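Local coordinates for protein putative mandelate racemase (Zymomonas mobilis, PDB 2OX4) that probably acts as a magnesium-dependent lyase or dehydratase of the mandelate racemase group in the enolase superfamily, at residues V165-L170 with V210-E215; A130-F135 with I340-Q345; F235-Y240 with I259-A264. All coordinates share one frame; numbering follows the deposited sequence. Where two conformers were deposited one is given.

Interaction 1: residues V165-L170 with V210-E215; sequences VKVDVL and VDIIVE. With MG (magnesium ion), chain O.
K166 and E215 cross at a slant at the magnesium site of a TIM-type barrel, as in the enolase superfamily. They belong to two adjacent parallel strands, 165-167 and 211-215, whose axes are inclined by 26°. The register sets V165 against I212, K166 against I213 and V167 against V214. Four backbone hydrogen bonds join the strands: V165 N to D211 O, I213 N to V165 O, V167 N to I213 O and E215 N to V167 O. V167, I212 and V214 turn to the side of the sheet that is covered by helices 189-206 and 222-232. K166 and I213 share the other side.

K166 starts with CG anti to its backbone N (chi1 -177°) and bends at chi3 (89°). Its CD passes 3.5 Å from I213 CG2. The bend brings K166 NZ to 3.6 Å from E215 OE1, and K166 NZ donates a 3.0 Å bond to water 1. That water lies 2.1 Å from the magnesium ion. E215 OE1 binds the ion directly at 2.2 Å, and water 3 and water 4 are also ligands. E215 OE2 accepts from the backbone N of H217. E241 and E267 complete the site. K166 NZ also forms salt bridges to E241 and E342.

Beyond the strand, D168 makes an Asx turn, its OD1 accepting from L170 N at 3.1 Å. The other carboxylate oxygen of D168 takes a bond from H217. Water 2 links the two segments, accepting from V169 N and donating to E215 O, each at 2.9 Å.

The ion should polarise the carboxylate of E215 and its bound waters. K166 is tied to the metal through a water, so its amine belongs to the second shell.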
loop_
_atom_site.group_PDB
_atom_site.type_symbol
_atom_site.label_atom_id
_atom_site.label_comp_id
_atom_site.label_asym_id
_atom_site.label_seq_id
_atom_site.Cartn_x
_atom_site.Cartn_y
_atom_site.Cartn_z
ATOM N N VAL C 165 7.246 -10.779 37.340
ATOM C CA VAL C 165 5.869 -10.767 37.806
ATOM C C VAL C 165 4.965 -10.107 36.766
ATOM O O VAL C 165 5.429 -9.292 35.960
ATOM C CB VAL C 165 5.729 -9.975 39.145
ATOM C CG1 VAL C 165 6.540 -10.649 40.268
ATOM C CG2 VAL C 165 6.163 -8.521 38.963
ATOM N N LYS C 166 3.678 -10.449 36.799
ATOM C CA LYS C 166 2.692 -9.742 35.985
ATOM C C LYS C 166 1.544 -9.206 36.823
ATOM O O LYS C 166 1.033 -9.889 37.704
ATOM C CB LYS C 166 2.144 -10.635 34.871
ATOM C CG LYS C 166 1.156 -9.909 33.928
ATOM C CD LYS C 166 0.776 -10.793 32.735
ATOM C CE LYS C 166 -0.430 -11.677 33.021
ATOM N NZ LYS C 166 -0.623 -12.619 31.861
ATOM N N VAL C 167 1.129 -7.982 36.524
ATOM C CA VAL C 167 0.094 -7.329 37.310
ATOM C C VAL C 167 -0.818 -6.497 36.399
ATOM O O VAL C 167 -0.349 -5.878 35.432
ATOM C CB VAL C 167 0.732 -6.479 38.430
ATOM C CG1 VAL C 167 1.681 -5.418 37.861
ATOM C CG2 VAL C 167 -0.324 -5.885 39.342
ATOM N N ASP C 168 -2.116 -6.542 36.692
ATOM C CA ASP C 168 -3.095 -5.606 36.132
ATOM C C ASP C 168 -3.252 -4.462 37.126
ATOM O O ASP C 168 -3.797 -4.656 38.221
ATOM C CB ASP C 168 -4.432 -6.317 35.904
ATOM C CG ASP C 168 -5.488 -5.421 35.239
ATOM O OD1 ASP C 168 -5.340 -4.176 35.222
ATOM O OD2 ASP C 168 -6.476 -5.980 34.722
ATOM N N VAL C 169 -2.779 -3.282 36.736
ATOM C CA VAL C 169 -2.751 -2.120 37.632
ATOM C C VAL C 169 -3.905 -1.122 37.413
ATOM O O VAL C 169 -4.039 -0.160 38.175
ATOM C CB VAL C 169 -1.377 -1.392 37.623
ATOM C CG1 VAL C 169 -0.263 -2.330 38.089
ATOM C CG2 VAL C 169 -1.053 -0.833 36.227
ATOM N N LEU C 170 -4.726 -1.350 36.378
ATOM C CA LEU C 170 -5.837 -0.433 36.058
ATOM C C LEU C 170 -7.196 -0.947 36.483
ATOM O O LEU C 170 -8.125 -0.150 36.660
ATOM C CB LEU C 170 -5.851 -0.056 34.555
ATOM C CG LEU C 170 -4.632 0.703 34.016
ATOM C CD1 LEU C 170 -4.638 0.785 32.474
ATOM C CD2 LEU C 170 -4.488 2.091 34.620
ATOM N N VAL C 210 14.195 -7.722 38.410
ATOM C CA VAL C 210 12.959 -8.488 38.384
ATOM C C VAL C 210 12.066 -7.806 37.354
ATOM O O VAL C 210 11.777 -6.623 37.467
ATOM C CB VAL C 210 12.275 -8.516 39.784
ATOM C CG1 VAL C 210 10.885 -9.133 39.704
ATOM C CG2 VAL C 210 13.149 -9.275 40.808
ATOM N N ASP C 211 11.667 -8.544 36.326
ATOM C CA ASP C 211 10.884 -7.949 35.252
ATOM C C ASP C 211 9.415 -7.784 35.626
ATOM O O ASP C 211 8.860 -8.574 36.388
ATOM C CB ASP C 211 11.051 -8.748 33.970
ATOM C CG ASP C 211 12.421 -8.549 33.356
ATOM O OD1 ASP C 211 12.831 -7.381 33.131
ATOM O OD2 ASP C 211 13.092 -9.564 33.109
ATOM N N ILE C 212 8.797 -6.731 35.088
ATOM C CA ILE C 212 7.409 -6.416 35.368
ATOM C C ILE C 212 6.661 -6.399 34.033
ATOM O O ILE C 212 7.016 -5.637 33.134
ATOM C CB ILE C 212 7.265 -5.020 36.037
ATOM C CG1 ILE C 212 8.079 -4.956 37.342
ATOM C CG2 ILE C 212 5.789 -4.704 36.278
ATOM C CD1 ILE C 212 8.234 -3.524 37.915
ATOM N N ILE C 213 5.648 -7.245 33.933
ATOM C CA ILE C 213 4.717 -7.262 32.810
ATOM C C ILE C 213 3.424 -6.577 33.251
ATOM O O ILE C 213 2.901 -6.857 34.330
ATOM C CB ILE C 213 4.418 -8.722 32.400
ATOM C CG1 ILE C 213 5.711 -9.425 31.969
ATOM C CG2 ILE C 213 3.317 -8.773 31.316
ATOM C CD1 ILE C 213 5.676 -10.919 32.178
ATOM N N VAL C 214 2.922 -5.663 32.426
ATOM C CA VAL C 214 1.665 -4.989 32.718
ATOM C C VAL C 214 0.521 -5.558 31.869
ATOM O O VAL C 214 0.609 -5.594 30.640
ATOM C CB VAL C 214 1.810 -3.450 32.561
ATOM C CG1 VAL C 214 0.437 -2.761 32.656
ATOM C CG2 VAL C 214 2.777 -2.893 33.649
ATOM N N GLU C 215 -0.539 -6.000 32.542
ATOM C CA GLU C 215 -1.679 -6.691 31.942
ATOM C C GLU C 215 -2.897 -5.759 31.944
ATOM O O GLU C 215 -3.360 -5.351 33.013
ATOM C CB GLU C 215 -1.944 -7.960 32.776
ATOM C CG GLU C 215 -3.355 -8.535 32.783
ATOM C CD GLU C 215 -3.645 -9.387 31.568
ATOM O OE1 GLU C 215 -3.598 -10.634 31.673
ATOM O OE2 GLU C 215 -3.942 -8.819 30.497
HETATM MG MG MG O . -4.114 -12.143 30.104
HETATM O O HOH W 1 -3.295 -13.730 31.200
HETATM O O HOH W 2 -3.067 -2.642 33.922
HETATM O O HOH W 3 -5.401 -10.516 29.334
HETATM O O HOH W 4 -6.033 -12.834 31.297
#

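Interaction 2: residues A130-F135 with I340-Q345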
loop_
_atom_site.group_PDB
_atom_site.type_symbol
_atom_site.label_atom_id
_atom_site.label_comp_id
_atom_site.label_asym_id
_atom_site.label_seq_id
_atom_site.Cartn_x
_atom_site.Cartn_y
_atom_site.Cartn_z
ATOM N N ALA C 130 5.406 -14.918 38.000
ATOM C CA ALA C 130 4.281 -14.988 38.908
ATOM C C ALA C 130 3.153 -14.083 38.419
ATOM O O ALA C 130 3.322 -12.863 38.370
ATOM C CB ALA C 130 4.737 -14.549 40.310
ATOM N N SER C 131 2.005 -14.685 38.106
ATOM C CA SER C 131 0.968 -14.019 37.333
ATOM C C SER C 131 -0.243 -13.571 38.142
ATOM O O SER C 131 -0.821 -14.364 38.898
ATOM C CB SER C 131 0.487 -14.915 36.199
ATOM O OG SER C 131 -0.378 -14.189 35.339
ATOM N N GLN C 132 -0.642 -12.315 37.902
ATOM C CA GLN C 132 -1.882 -11.702 38.408
ATOM C C GLN C 132 -1.757 -11.380 39.901
ATOM O O GLN C 132 -2.556 -11.844 40.719
ATOM C CB GLN C 132 -3.149 -12.538 38.092
ATOM C CG GLN C 132 -3.276 -13.040 36.624
ATOM C CD GLN C 132 -3.493 -11.933 35.589
ATOM O OE1 GLN C 132 -3.584 -10.753 35.923
ATOM N NE2 GLN C 132 -3.601 -12.326 34.315
ATOM N N LEU C 133 -0.735 -10.591 40.230
ATOM C CA LEU C 133 -0.431 -10.204 41.617
ATOM C C LEU C 133 -1.566 -9.433 42.271
ATOM O O LEU C 133 -1.715 -9.460 43.494
ATOM C CB LEU C 133 0.822 -9.330 41.684
ATOM C CG LEU C 133 2.197 -9.813 41.231
ATOM C CD1 LEU C 133 3.181 -8.655 41.387
ATOM C CD2 LEU C 133 2.658 -11.038 41.993
ATOM N N GLN C 134 -2.358 -8.736 41.457
ATOM C CA GLN C 134 -3.482 -7.949 41.968
ATOM C C GLN C 134 -4.576 -8.788 42.656
ATOM O O GLN C 134 -5.453 -8.232 43.319
ATOM C CB GLN C 134 -4.058 -7.045 40.862
ATOM C CG GLN C 134 -4.946 -7.754 39.852
ATOM C CD GLN C 134 -4.181 -8.487 38.754
ATOM O OE1 GLN C 134 -2.951 -8.451 38.693
ATOM N NE2 GLN C 134 -4.924 -9.158 37.870
ATOM N N PHE C 135 -4.519 -10.115 42.506
ATOM C CA PHE C 135 -5.458 -11.026 43.177
ATOM C C PHE C 135 -4.827 -11.744 44.376
ATOM O O PHE C 135 -5.441 -12.641 44.969
ATOM C CB PHE C 135 -6.008 -12.067 42.200
ATOM C CG PHE C 135 -6.881 -11.487 41.127
ATOM C CD1 PHE C 135 -7.878 -10.573 41.443
ATOM C CD2 PHE C 135 -6.703 -11.855 39.797
ATOM C CE1 PHE C 135 -8.688 -10.035 40.450
ATOM C CE2 PHE C 135 -7.506 -11.320 38.799
ATOM C CZ PHE C 135 -8.498 -10.406 39.128
ATOM N N ILE C 340 8.856 -16.927 28.034
ATOM C CA ILE C 340 8.689 -17.046 29.498
ATOM C C ILE C 340 7.386 -17.812 29.754
ATOM O O ILE C 340 6.511 -17.868 28.877
ATOM C CB ILE C 340 8.700 -15.653 30.190
ATOM C CG1 ILE C 340 8.912 -15.788 31.707
ATOM C CG2 ILE C 340 7.460 -14.815 29.812
ATOM C CD1 ILE C 340 9.177 -14.461 32.405
ATOM N N HIS C 341 7.277 -18.449 30.917
ATOM C CA HIS C 341 6.076 -19.221 31.261
ATOM C C HIS C 341 5.223 -18.500 32.317
ATOM O O HIS C 341 5.738 -17.996 33.316
ATOM C CB HIS C 341 6.455 -20.628 31.752
ATOM C CG HIS C 341 5.271 -21.451 32.161
ATOM N ND1 HIS C 341 4.613 -22.291 31.289
ATOM C CD2 HIS C 341 4.605 -21.534 33.338
ATOM C CE1 HIS C 341 3.601 -22.865 31.911
ATOM N NE2 HIS C 341 3.572 -22.423 33.158
ATOM N N GLU C 342 3.917 -18.453 32.083
ATOM C CA GLU C 342 2.979 -17.824 33.001
ATOM C C GLU C 342 2.566 -18.820 34.074
ATOM O O GLU C 342 2.010 -19.888 33.767
ATOM C CB GLU C 342 1.724 -17.386 32.252
ATOM C CG GLU C 342 0.677 -16.803 33.181
ATOM C CD GLU C 342 -0.548 -16.274 32.459
ATOM O OE1 GLU C 342 -0.859 -16.735 31.332
ATOM O OE2 GLU C 342 -1.209 -15.394 33.040
ATOM N N HIS C 343 2.807 -18.468 35.334
ATOM C CA HIS C 343 2.306 -19.310 36.419
ATOM C C HIS C 343 1.246 -18.567 37.217
ATOM O O HIS C 343 1.551 -17.613 37.939
ATOM C CB HIS C 343 3.443 -19.823 37.313
ATOM C CG HIS C 343 2.994 -20.843 38.314
ATOM N ND1 HIS C 343 2.355 -22.012 37.950
ATOM C CD2 HIS C 343 3.073 -20.862 39.668
ATOM C CE1 HIS C 343 2.068 -22.711 39.037
ATOM N NE2 HIS C 343 2.479 -22.029 40.091
ATOM N N HIS C 344 -0.006 -19.000 37.039
ATOM C CA HIS C 344 -1.168 -18.233 37.471
ATOM C C HIS C 344 -1.417 -18.478 38.942
ATOM O O HIS C 344 -1.249 -19.606 39.436
ATOM C CB HIS C 344 -2.407 -18.611 36.656
ATOM C CG HIS C 344 -3.480 -17.566 36.664
ATOM N ND1 HIS C 344 -4.219 -17.262 37.788
ATOM C CD2 HIS C 344 -3.955 -16.769 35.675
ATOM C CE1 HIS C 344 -5.097 -16.319 37.497
ATOM N NE2 HIS C 344 -4.959 -16.002 36.220
ATOM N N GLN C 345 -1.816 -17.413 39.634
ATOM C CA GLN C 345 -2.131 -17.477 41.063
ATOM C C GLN C 345 -3.239 -18.480 41.423
ATOM O O GLN C 345 -3.232 -19.050 42.519
ATOM C CB GLN C 345 -2.409 -16.075 41.636
ATOM C CG GLN C 345 -3.706 -15.397 41.165
ATOM C CD GLN C 345 -4.927 -15.820 41.978
ATOM O OE1 GLN C 345 -5.901 -16.332 41.427
ATOM N NE2 GLN C 345 -4.871 -15.621 43.295
HETATM O O HOH W 5 -3.690 -15.291 33.027
#
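S131 and E342 make the tight part of this contact. S131 OG donates to E342 OE2 at 2.7 Å. E342 OE2 accepts with its anti lone pair, the one away from OE1. With S131 OG anti to N (chi1 -172°) and the E342 chain extended, hydroxyl and carboxylate come together over the strand pair. S131 CB also rests 3.6 Å from E342 CG. E342 OE1 takes a bond from V318 N. In the backbone, S131 N donates to H343 O at 3.0 Å, and Q345 N donates to S131 O at 3.3 Å.

These strands, 126-131 and 341-344, run parallel. They are the first and last strands of the barrel, and their pairing closes it. A130 faces the same side of the sheet as H343. S131 and H344 face the other.

Past S131 the chain leaves the strand, and the contact passes to side chains. Q132 CG lies 3.4 Å from H344 NE2, meeting the ring obliquely. H344 ND1 bonds to the backbone N of K346. The Q132 amide is turned 45° from the plane of that ring. Q134 NE2 donates to Q132 OE1 at 2.9 Å, nearly straight. Q132 NE2 donates to E215 OE1, a magnesium ligand, and to water 5, which donates on to E342 OE2. With the bond at OE1, these hold the Q132 amide in place.

The loose side lies at the end of the segments. Q345 bends back with CG between its own N and carbonyl carbon (chi1 69°). Q345 CG comes no nearer than 3.8 Å to Q132 O. Q345 CD touches F135 CB at 3.9 Å, while its NE2 bonds to G136 O. F135 is partly exposed; its CB meets Q345 while its ring lies farther off.

Interaction 3: residues F235-Y240 with I259-A264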
loop_
_atom_site.group_PDB
_atom_site.type_symbol
_atom_site.label_atom_id
_atom_site.label_comp_id
_atom_site.label_asym_id
_atom_site.label_seq_id
_atom_site.Cartn_x
_atom_site.Cartn_y
_atom_site.Cartn_z
ATOM N N PHE C 235 9.583 2.933 33.627
ATOM C CA PHE C 235 9.789 1.872 34.607
ATOM C C PHE C 235 10.289 0.553 34.023
ATOM O O PHE C 235 10.300 -0.458 34.730
ATOM C CB PHE C 235 8.516 1.636 35.420
ATOM C CG PHE C 235 8.064 2.847 36.188
ATOM C CD1 PHE C 235 6.905 3.525 35.822
ATOM C CD2 PHE C 235 8.808 3.320 37.269
ATOM C CE1 PHE C 235 6.481 4.657 36.524
ATOM C CE2 PHE C 235 8.395 4.451 37.981
ATOM C CZ PHE C 235 7.230 5.119 37.610
ATOM N N ASN C 236 10.690 0.568 32.749
ATOM C CA ASN C 236 11.205 -0.627 32.061
ATOM C C ASN C 236 10.226 -1.809 32.098
ATOM O O ASN C 236 10.456 -2.821 32.767
ATOM C CB ASN C 236 12.599 -1.024 32.595
ATOM C CG ASN C 236 13.220 -2.195 31.829
ATOM O OD1 ASN C 236 13.815 -3.098 32.429
ATOM N ND2 ASN C 236 13.083 -2.182 30.501
ATOM N N ILE C 237 9.117 -1.659 31.384
ATOM C CA ILE C 237 8.073 -2.679 31.350
ATOM C C ILE C 237 8.492 -3.761 30.359
ATOM O O ILE C 237 8.865 -3.459 29.233
ATOM C CB ILE C 237 6.710 -2.039 30.952
ATOM C CG1 ILE C 237 6.359 -0.900 31.918
ATOM C CG2 ILE C 237 5.588 -3.081 30.863
ATOM C CD1 ILE C 237 6.337 -1.317 33.383
ATOM N N PHE C 238 8.447 -5.020 30.796
ATOM C CA PHE C 238 8.978 -6.137 30.024
ATOM C C PHE C 238 8.120 -6.338 28.762
ATOM O O PHE C 238 8.631 -6.359 27.645
ATOM C CB PHE C 238 8.937 -7.404 30.892
ATOM C CG PHE C 238 9.778 -8.527 30.374
ATOM C CD1 PHE C 238 11.156 -8.372 30.211
ATOM C CD2 PHE C 238 9.200 -9.747 30.059
ATOM C CE1 PHE C 238 11.938 -9.414 29.741
ATOM C CE2 PHE C 238 9.978 -10.808 29.573
ATOM C CZ PHE C 238 11.343 -10.644 29.416
ATOM N N PHE C 239 6.816 -6.475 28.964
ATOM C CA PHE C 239 5.847 -6.331 27.885
ATOM C C PHE C 239 4.482 -5.932 28.420
ATOM O O PHE C 239 4.273 -5.903 29.634
ATOM C CB PHE C 239 5.821 -7.540 26.912
ATOM C CG PHE C 239 5.534 -8.892 27.538
ATOM C CD1 PHE C 239 4.234 -9.252 27.906
ATOM C CD2 PHE C 239 6.545 -9.838 27.682
ATOM C CE1 PHE C 239 3.955 -10.519 28.441
ATOM C CE2 PHE C 239 6.273 -11.106 28.226
ATOM C CZ PHE C 239 4.973 -11.438 28.607
ATOM N N TYR C 240 3.569 -5.622 27.505
ATOM C CA TYR C 240 2.341 -4.887 27.800
ATOM C C TYR C 240 1.250 -5.670 27.091
ATOM O O TYR C 240 1.236 -5.739 25.848
ATOM C CB TYR C 240 2.497 -3.483 27.190
ATOM C CG TYR C 240 1.465 -2.419 27.547
ATOM C CD1 TYR C 240 0.742 -2.455 28.741
ATOM C CD2 TYR C 240 1.262 -1.333 26.680
ATOM C CE1 TYR C 240 -0.196 -1.436 29.048
ATOM C CE2 TYR C 240 0.343 -0.328 26.970
ATOM C CZ TYR C 240 -0.379 -0.384 28.152
ATOM O OH TYR C 240 -1.271 0.621 28.426
ATOM N N ILE C 259 3.541 3.416 20.916
ATOM C CA ILE C 259 3.921 2.686 22.145
ATOM C C ILE C 259 5.280 2.032 21.920
ATOM O O ILE C 259 5.459 1.296 20.950
ATOM C CB ILE C 259 2.867 1.598 22.563
ATOM C CG1 ILE C 259 1.525 2.238 22.937
ATOM C CG2 ILE C 259 3.407 0.706 23.745
ATOM C CD1 ILE C 259 0.388 1.236 23.127
ATOM N N ASP C 260 6.244 2.290 22.795
ATOM C CA ASP C 260 7.561 1.681 22.616
ATOM C C ASP C 260 7.771 0.373 23.381
ATOM O O ASP C 260 8.702 -0.388 23.084
ATOM C CB ASP C 260 8.673 2.695 22.881
ATOM C CG ASP C 260 8.817 3.695 21.746
ATOM O OD1 ASP C 260 8.690 3.277 20.574
ATOM O OD2 ASP C 260 9.031 4.895 22.019
ATOM N N ILE C 261 6.888 0.105 24.340
ATOM C CA ILE C 261 7.007 -1.089 25.178
ATOM C C ILE C 261 6.574 -2.264 24.281
ATOM O O ILE C 261 5.585 -2.124 23.552
ATOM C CB ILE C 261 6.006 -1.013 26.358
ATOM C CG1 ILE C 261 6.184 0.275 27.182
ATOM C CG2 ILE C 261 6.081 -2.258 27.226
ATOM C CD1 ILE C 261 5.069 0.498 28.180
ATOM N N PRO C 262 7.295 -3.411 24.330
ATOM C CA PRO C 262 6.841 -4.577 23.552
ATOM C C PRO C 262 5.411 -4.982 23.878
ATOM O O PRO C 262 4.988 -4.931 25.039
ATOM C CB PRO C 262 7.802 -5.699 23.968
ATOM C CG PRO C 262 9.062 -4.950 24.415
ATOM C CD PRO C 262 8.525 -3.699 25.095
ATOM N N LEU C 263 4.671 -5.368 22.845
ATOM C CA LEU C 263 3.252 -5.721 22.996
ATOM C C LEU C 263 3.043 -7.230 23.010
ATOM O O LEU C 263 3.719 -7.976 22.284
ATOM C CB LEU C 263 2.410 -5.092 21.881
ATOM C CG LEU C 263 2.459 -3.562 21.780
ATOM C CD1 LEU C 263 1.446 -3.086 20.717
ATOM C CD2 LEU C 263 2.140 -2.940 23.149
ATOM N N ALA C 264 2.093 -7.668 23.832
ATOM C CA ALA C 264 1.726 -9.089 23.913
ATOM C C ALA C 264 0.224 -9.316 23.776
ATOM O O ALA C 264 -0.588 -8.500 24.229
ATOM C CB ALA C 264 2.202 -9.687 25.223
#
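Y240 stands among three residues of 259-264, each meeting it in a different way. I259 crosses it at about a right angle, and I259 CD1 reaches the ring edge at Y240 CE2, 4.1 Å away. L263 lies alongside and points the same way, with L263 CD2 4.0 Å from Y240 CD2. I261 packs at the root of the side chain, its CG2 3.8 Å from Y240 CB. The Y240 ring is reached because CG is anti to the backbone N (chi1 -170°). Its hydroxyl bonds to A225 O in helix 222-232.

I261 CG2 also touches I237 CG2 at 3.8 Å, the two side chains crossing at a slant. F239 turns elsewhere. Its CB lies 4.0 Å from P262 CB, and its ring meets A264 obliquely, with F239 CD1 3.4 Å from A264 CB.

The backbone pairs Y240 with L263 in parallel. A264 N donates to Y240 O at 2.9 Å. The bond from Y240 N to P262 O is weak, its angle at the hydrogen only 128°. At the far end, I259 O accepts from K258 NZ of a second subunit.

Helix 250-258 connects the two strands, 237-241 and 263-265. The whole is a beta-alpha-beta crossover, the repeating unit of the TIM-type barrel.

How the interactions relate
All three interactions lie in one barrel sheet, with strand order 341-344, 126-131, 164-167, 211-215, 237-241 and 263-265. Interactions 1 and 2 have centres about 9 Å apart. K166 N lies 2.9 Å from A130 O, and D168 N lies 2.9 Å from Q134 OE1, both probable hydrogen bonds. Interactions 1 and 3, with centres about 10 Å apart, are joined because strands 211-215 and 237-241 are neighbours; I212 O lies 2.8 Å from F238 N, a probable hydrogen bond. Interactions 2 and 3 are about 17 Å apart between centres. Interaction 1 holds the metal ligand E215, and interaction 2 reaches it through Q132. Segment 235-240 of interaction 3 stops just before E241, another magnesium ligand.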